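Local coordinates for protein broad specificity aminotransferase (Leishmania mexicana, PDB 4WB0) that transfers amino groups with relaxed substrate selectivity using pyridoxal 5'-phosphate, probably including exchange between L-aspartate and 2-oxoglutarate, at residues A[56-61]-A[318-323]; A[345-350]-A[403-408]. All blocks are in the same frame, centred on the assembly; numbering follows the deposited sequence.

Contact 1 of 2, residues A[56-61]-A[318-323]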
loop_
_atom_site.group_PDB
_atom_site.type_symbol
_atom_site.label_atom_id
_atom_site.label_comp_id
_atom_site.label_asym_id
_atom_site.label_seq_id
_atom_site.Cartn_x
_atom_site.Cartn_y
_atom_site.Cartn_z
ATOM N N TYR A 56 -5.605 3.702 22.665
ATOM C CA TYR A 56 -4.713 4.648 23.334
ATOM C C TYR A 56 -3.856 5.401 22.302
ATOM O O TYR A 56 -2.723 5.019 22.053
ATOM C CB TYR A 56 -3.840 3.888 24.352
ATOM C CG TYR A 56 -2.820 4.759 25.098
ATOM C CD1 TYR A 56 -3.228 5.686 26.030
ATOM C CD2 TYR A 56 -1.455 4.663 24.811
ATOM C CE1 TYR A 56 -2.303 6.508 26.692
ATOM C CE2 TYR A 56 -0.520 5.485 25.433
ATOM C CZ TYR A 56 -0.944 6.397 26.376
ATOM O OH TYR A 56 -0.011 7.212 27.002
ATOM N N PRO A 57 -4.439 6.421 21.638
ATOM C CA PRO A 57 -3.613 7.276 20.779
ATOM C C PRO A 57 -2.553 7.932 21.668
ATOM O O PRO A 57 -2.902 8.464 22.712
ATOM C CB PRO A 57 -4.613 8.317 20.206
ATOM C CG PRO A 57 -5.952 7.747 20.442
ATOM C CD PRO A 57 -5.834 6.876 21.682
ATOM N N LEU A 58 -1.279 7.851 21.306
ATOM C CA LEU A 58 -0.217 8.316 22.176
ATOM C C LEU A 58 -0.229 9.849 22.279
ATOM O O LEU A 58 -0.548 10.572 21.331
ATOM C CB LEU A 58 1.148 7.849 21.671
ATOM C CG LEU A 58 1.615 6.479 22.202
ATOM C CD1 LEU A 58 0.670 5.424 21.721
ATOM C CD2 LEU A 58 3.056 6.137 21.749
ATOM N N ARG A 59 0.147 10.320 23.455
ATOM C CA ARG A 59 0.201 11.743 23.683
ATOM C C ARG A 59 1.201 12.370 22.771
ATOM O O ARG A 59 0.939 13.471 22.282
ATOM C CB ARG A 59 0.571 12.104 25.137
ATOM C CG ARG A 59 -0.404 11.562 26.158
ATOM C CD ARG A 59 0.130 11.772 27.583
ATOM N NE ARG A 59 -0.382 10.737 28.482
ATOM C CZ ARG A 59 0.260 9.621 28.814
ATOM N NH1 ARG A 59 1.483 9.363 28.343
ATOM N NH2 ARG A 59 -0.333 8.760 29.632
ATOM N N VAL A 60 2.307 11.699 22.481
ATOM C CA VAL A 60 3.277 12.336 21.569
ATOM C C VAL A 60 2.763 12.348 20.131
ATOM O O VAL A 60 3.105 13.231 19.330
ATOM C CB VAL A 60 4.651 11.657 21.555
ATOM C CG1 VAL A 60 5.333 11.822 22.807
ATOM C CG2 VAL A 60 4.513 10.135 21.234
ATOM N N VAL A 61 1.913 11.392 19.781
ATOM C CA VAL A 61 1.356 11.414 18.446
ATOM C C VAL A 61 0.340 12.589 18.356
ATOM O O VAL A 61 0.278 13.268 17.341
ATOM C CB VAL A 61 0.673 10.014 18.076
ATOM C CG1 VAL A 61 -0.281 10.227 16.891
ATOM C CG2 VAL A 61 1.771 8.977 17.707
ATOM N N LYS A 318 12.221 11.646 23.511
ATOM C CA LYS A 318 12.357 11.205 24.894
ATOM C C LYS A 318 10.986 11.008 25.518
ATOM O O LYS A 318 10.746 10.019 26.246
ATOM C CB LYS A 318 13.241 12.206 25.659
ATOM C CG LYS A 318 12.632 12.934 26.827
ATOM C CD LYS A 318 11.946 14.223 26.358
ATOM C CE LYS A 318 11.974 15.335 27.398
ATOM N NZ LYS A 318 11.133 16.499 26.975
ATOM N N GLU A 319 10.042 11.882 25.209
ATOM C CA GLU A 319 8.675 11.656 25.680
ATOM C C GLU A 319 8.105 10.337 25.136
ATOM O O GLU A 319 7.392 9.580 25.845
ATOM C CB GLU A 319 7.765 12.808 25.302
ATOM C CG GLU A 319 8.008 14.008 26.203
ATOM C CD GLU A 319 7.336 15.287 25.700
ATOM O OE1 GLU A 319 7.703 16.387 26.172
ATOM O OE2 GLU A 319 6.439 15.184 24.829
ATOM N N TRP A 320 8.377 10.064 23.870
ATOM C CA TRP A 320 7.885 8.814 23.271
ATOM C C TRP A 320 8.454 7.606 23.985
ATOM O O TRP A 320 7.740 6.672 24.323
ATOM C CB TRP A 320 8.249 8.721 21.786
ATOM C CG TRP A 320 7.813 7.435 21.192
ATOM C CD1 TRP A 320 6.594 6.817 21.351
ATOM C CD2 TRP A 320 8.579 6.601 20.337
ATOM N NE1 TRP A 320 6.587 5.644 20.647
ATOM C CE2 TRP A 320 7.796 5.490 20.022
ATOM C CE3 TRP A 320 9.867 6.696 19.810
ATOM C CZ2 TRP A 320 8.250 4.471 19.182
ATOM C CZ3 TRP A 320 10.331 5.673 19.013
ATOM C CH2 TRP A 320 9.521 4.589 18.691
ATOM N N GLU A 321 9.758 7.584 24.162
ATOM C CA GLU A 321 10.365 6.447 24.845
ATOM C C GLU A 321 9.801 6.254 26.260
ATOM O O GLU A 321 9.566 5.131 26.675
ATOM C CB GLU A 321 11.877 6.587 24.829
ATOM C CG GLU A 321 12.392 6.521 23.356
ATOM C CD GLU A 321 13.904 6.234 23.225
ATOM O OE1 GLU A 321 14.552 6.734 22.284
ATOM O OE2 GLU A 321 14.446 5.474 24.047
ATOM N N ALA A 322 9.495 7.330 26.976
ATOM C CA ALA A 322 8.893 7.193 28.313
ATOM C C ALA A 322 7.461 6.613 28.233
ATOM O O ALA A 322 7.061 5.769 29.051
ATOM C CB ALA A 322 8.902 8.561 29.031
ATOM N N GLU A 323 6.694 7.046 27.233
ATOM C CA GLU A 323 5.351 6.580 27.022
ATOM C C GLU A 323 5.323 5.059 26.687
ATOM O O GLU A 323 4.519 4.289 27.230
ATOM C CB GLU A 323 4.728 7.434 25.918
ATOM C CG GLU A 323 3.293 7.277 25.735
ATOM C CD GLU A 323 2.576 8.490 25.094
ATOM O OE1 GLU A 323 3.197 9.397 24.400
ATOM O OE2 GLU A 323 1.323 8.495 25.283
HETATM O O HOH W 1 1.899 5.239 28.214
#

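Contact 2 of 2, residues A[345-350]-A[403-408]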
loop_
_atom_site.group_PDB
_atom_site.type_symbol
_atom_site.label_atom_id
_atom_site.label_comp_id
_atom_site.label_asym_id
_atom_site.label_seq_id
_atom_site.Cartn_x
_atom_site.Cartn_y
_atom_site.Cartn_z
ATOM N N LEU A 345 -6.193 -19.375 42.795
ATOM C CA LEU A 345 -7.173 -20.416 42.485
ATOM C C LEU A 345 -6.533 -21.818 42.489
ATOM O O LEU A 345 -7.222 -22.827 42.338
ATOM C CB LEU A 345 -7.828 -20.131 41.133
ATOM C CG LEU A 345 -8.635 -18.821 41.044
ATOM C CD1 LEU A 345 -8.811 -18.356 39.583
ATOM C CD2 LEU A 345 -9.981 -18.963 41.732
ATOM N N GLN A 346 -5.218 -21.886 42.655
ATOM C CA GLN A 346 -4.499 -23.169 42.575
ATOM C C GLN A 346 -4.840 -23.954 41.301
ATOM O O GLN A 346 -5.029 -25.186 41.328
ATOM C CB GLN A 346 -4.803 -24.007 43.821
ATOM C CG GLN A 346 -4.400 -23.297 45.107
ATOM C CD GLN A 346 -5.007 -23.917 46.361
ATOM O OE1 GLN A 346 -5.822 -24.838 46.288
ATOM N NE2 GLN A 346 -4.609 -23.406 47.521
ATOM N N THR A 347 -4.927 -23.233 40.187
ATOM C CA THR A 347 -5.203 -23.861 38.905
ATOM C C THR A 347 -4.142 -24.951 38.666
ATOM O O THR A 347 -2.949 -24.673 38.834
ATOM C CB THR A 347 -5.179 -22.824 37.762
ATOM O OG1 THR A 347 -6.039 -21.732 38.099
ATOM C CG2 THR A 347 -5.672 -23.449 36.484
ATOM N N PRO A 348 -4.559 -26.185 38.300
ATOM C CA PRO A 348 -3.579 -27.231 37.962
ATOM C C PRO A 348 -2.581 -26.818 36.922
ATOM O O PRO A 348 -2.942 -26.132 35.958
ATOM C CB PRO A 348 -4.448 -28.370 37.418
ATOM C CG PRO A 348 -5.731 -28.209 38.095
ATOM C CD PRO A 348 -5.934 -26.712 38.225
ATOM N N GLY A 349 -1.329 -27.216 37.124
ATOM C CA GLY A 349 -0.274 -26.979 36.160
ATOM C C GLY A 349 0.641 -25.846 36.575
ATOM O O GLY A 349 0.429 -25.241 37.619
ATOM N N ARG A 350 1.655 -25.566 35.761
ATOM C CA ARG A 350 2.555 -24.421 35.967
ATOM C C ARG A 350 2.150 -23.239 35.086
ATOM O O ARG A 350 1.758 -23.433 33.934
ATOM C CB ARG A 350 4.011 -24.806 35.666
ATOM C CG ARG A 350 4.535 -25.983 36.484
ATOM C CD ARG A 350 4.284 -25.785 37.968
ATOM N NE ARG A 350 4.921 -24.579 38.493
ATOM C CZ ARG A 350 4.976 -24.265 39.787
ATOM N NH1 ARG A 350 4.429 -25.064 40.694
ATOM N NH2 ARG A 350 5.584 -23.154 40.183
ATOM N N THR A 403 -11.487 -17.860 34.143
ATOM C CA THR A 403 -11.942 -18.664 33.032
ATOM C C THR A 403 -10.903 -19.726 32.667
ATOM O O THR A 403 -11.272 -20.850 32.355
ATOM C CB THR A 403 -12.266 -17.779 31.835
ATOM O OG1 THR A 403 -13.316 -16.865 32.216
ATOM C CG2 THR A 403 -12.744 -18.641 30.673
ATOM N N ILE A 404 -9.612 -19.387 32.708
ATOM C CA ILE A 404 -8.556 -20.403 32.538
ATOM C C ILE A 404 -8.728 -21.496 33.571
ATOM O O ILE A 404 -8.747 -22.697 33.245
ATOM C CB ILE A 404 -7.144 -19.788 32.668
ATOM C CG1 ILE A 404 -6.869 -18.910 31.462
ATOM C CG2 ILE A 404 -6.074 -20.864 32.721
ATOM C CD1 ILE A 404 -5.659 -17.967 31.597
ATOM N N ASN A 405 -8.857 -21.097 34.827
ATOM C CA ASN A 405 -9.084 -22.051 35.904
ATOM C C ASN A 405 -10.273 -22.977 35.621
ATOM O O ASN A 405 -10.176 -24.198 35.774
ATOM C CB ASN A 405 -9.319 -21.316 37.230
ATOM C CG ASN A 405 -9.533 -22.259 38.382
ATOM O OD1 ASN A 405 -8.645 -23.034 38.732
ATOM N ND2 ASN A 405 -10.708 -22.181 39.001
ATOM N N ASP A 406 -11.392 -22.392 35.205
ATOM C CA ASP A 406 -12.568 -23.184 34.856
ATOM C C ASP A 406 -12.281 -24.096 33.668
ATOM O O ASP A 406 -12.643 -25.274 33.691
ATOM C CB ASP A 406 -13.768 -22.293 34.519
ATOM C CG ASP A 406 -14.354 -21.612 35.729
ATOM O OD1 ASP A 406 -14.042 -22.040 36.868
ATOM O OD2 ASP A 406 -15.143 -20.650 35.524
ATOM N N ALA A 407 -11.648 -23.558 32.624
ATOM C CA ALA A 407 -11.444 -24.347 31.434
ATOM C C ALA A 407 -10.589 -25.574 31.760
ATOM O O ALA A 407 -10.912 -26.708 31.354
ATOM C CB ALA A 407 -10.810 -23.535 30.361
ATOM N N VAL A 408 -9.540 -25.352 32.540
ATOM C CA VAL A 408 -8.581 -26.391 32.858
ATOM C C VAL A 408 -9.233 -27.464 33.723
ATOM O O VAL A 408 -9.068 -28.666 33.483
ATOM C CB VAL A 408 -7.348 -25.797 33.574
ATOM C CG1 VAL A 408 -6.476 -26.909 34.144
ATOM C CG2 VAL A 408 -6.553 -24.989 32.614
#

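Contact 1 of 2, residues A[56-61]-A[318-323]
The carboxylate of Glu-323 meets the opening turn of helix 59-71, where a carboxylate can serve backbone N-H groups that no earlier turn can satisfy. Leu-58 holds the N-cap position, and Glu-323 takes the first two N-H groups after it: Glu-323 OE2 accepts from Arg-59 N at 2.8 Å and Glu-323 OE1 from Val-60 N at 3.1 Å, each through its syn lone pair, which fixes the rotation of the group. With CG anti to its own backbone N (chi1 -169°) and an extended chain beyond, Glu-323 spans directly from one helix to the other. The N-terminal end of the helix probably favours its negative charge. Arg-59 adds a salt bridge, NH1 to Glu-323 OE2 at 3.2 Å; guanidinium and carboxylate planes are only 16° apart and the oxygen lies well off the former, so charge alone acts. Tyr-56 OH makes a weak contact with this oxygen, its proton unsettled, and a water joins the hydroxyl to Glu-323 O.

Apolar groups flank the carboxylate. Leu-58 CD2 sits at the indole edge, 3.6 Å from Trp-320 CD1, while Val-60 CG1 packs 3.6 Å from Glu-319 CB. Farther out, Lys-63 pairs with Glu-319 and Trp-320 NE1 is hydrogen-bonded to Asn-260 O. The start of helix 59-71 thus rests on helix 314-344, with helix 301-312 touching Val-61 and Trp-320 and helix 234-237 lying against Trp-320.

Contact 2 of 2, residues A[345-350]-A[403-408]
Asn-405 OD1 is gripped by two donors, Thr-347 OG1 at 3.0 Å and the NE of Arg-409, one turn farther along the same helix. The contact illustrates how a helix ending can be fastened to a second helix: helix 314-344 finishes in a Schellman motif, with Gln-346 at positive phi, and the chain leaving it lies against helix 394-410. Thr-347, directly after Gln-346, is the residue brought closest to the partner helix. Its hydroxyl does not come straight at the amide oxygen; the C=O...donor angle is 107° and the donor is tilted 28° from the carbonyl plane. Leu-342 O, in the last turn of the helix just left, lies within weak hydrogen-bonding reach of the same hydroxyl and competes for its one proton.

In Asn-405 a chi1 of -179° swings the amide away from the main-chain nitrogen and out between Thr-347 and Leu-345. From the Leu-345 side, CD1 packs 3.8 Å from Asn-405 CB, and Leu-345 CB lies 3.9 Å from Asn-405 CG, so apolar carbon borders the polar bond. Arg-409 fastens this side a second time, since its NH2 binds Leu-345 O while its NE holds Asn-405; one guanidinium therefore serves both segments and probably steadies the amide that Thr-347 meets.

Away from the polar pair the contact becomes mainly apolar. Thr-347 turns its methyl to the helix, CG2 standing 3.7 Å from Asn-405 CA and 4.1 Å from Val-408 CB. Trp-351 extends this patch, touching Ile-404 and Val-408 and taking Pro-348 O as acceptor for its indole N-H. At the outer margin Pro-348 and Val-408 run alongside each other, pointing opposite ways, with Pro-348 CB 4.1 Å from Val-408 CG1.

Followed from the N terminus, the chain first reaches 56-61 and then travels through the large mixed sheet before 318-323 closes contact 1, a loop with 256 residues between its ends. Helix 314-344 carries the chain onward, and contact 2 opens just past its end; 52 residues later, after the antiparallel pair 361-363 and 386-388 and helix 368-376, helix 394-410 closes it. The two loops stand in series, neither nested nor crossing, with centres about 36 Å apart. One long helix is common to both: near its start it receives helix 59-71, and at its far end its exit is held against the C-terminal helix.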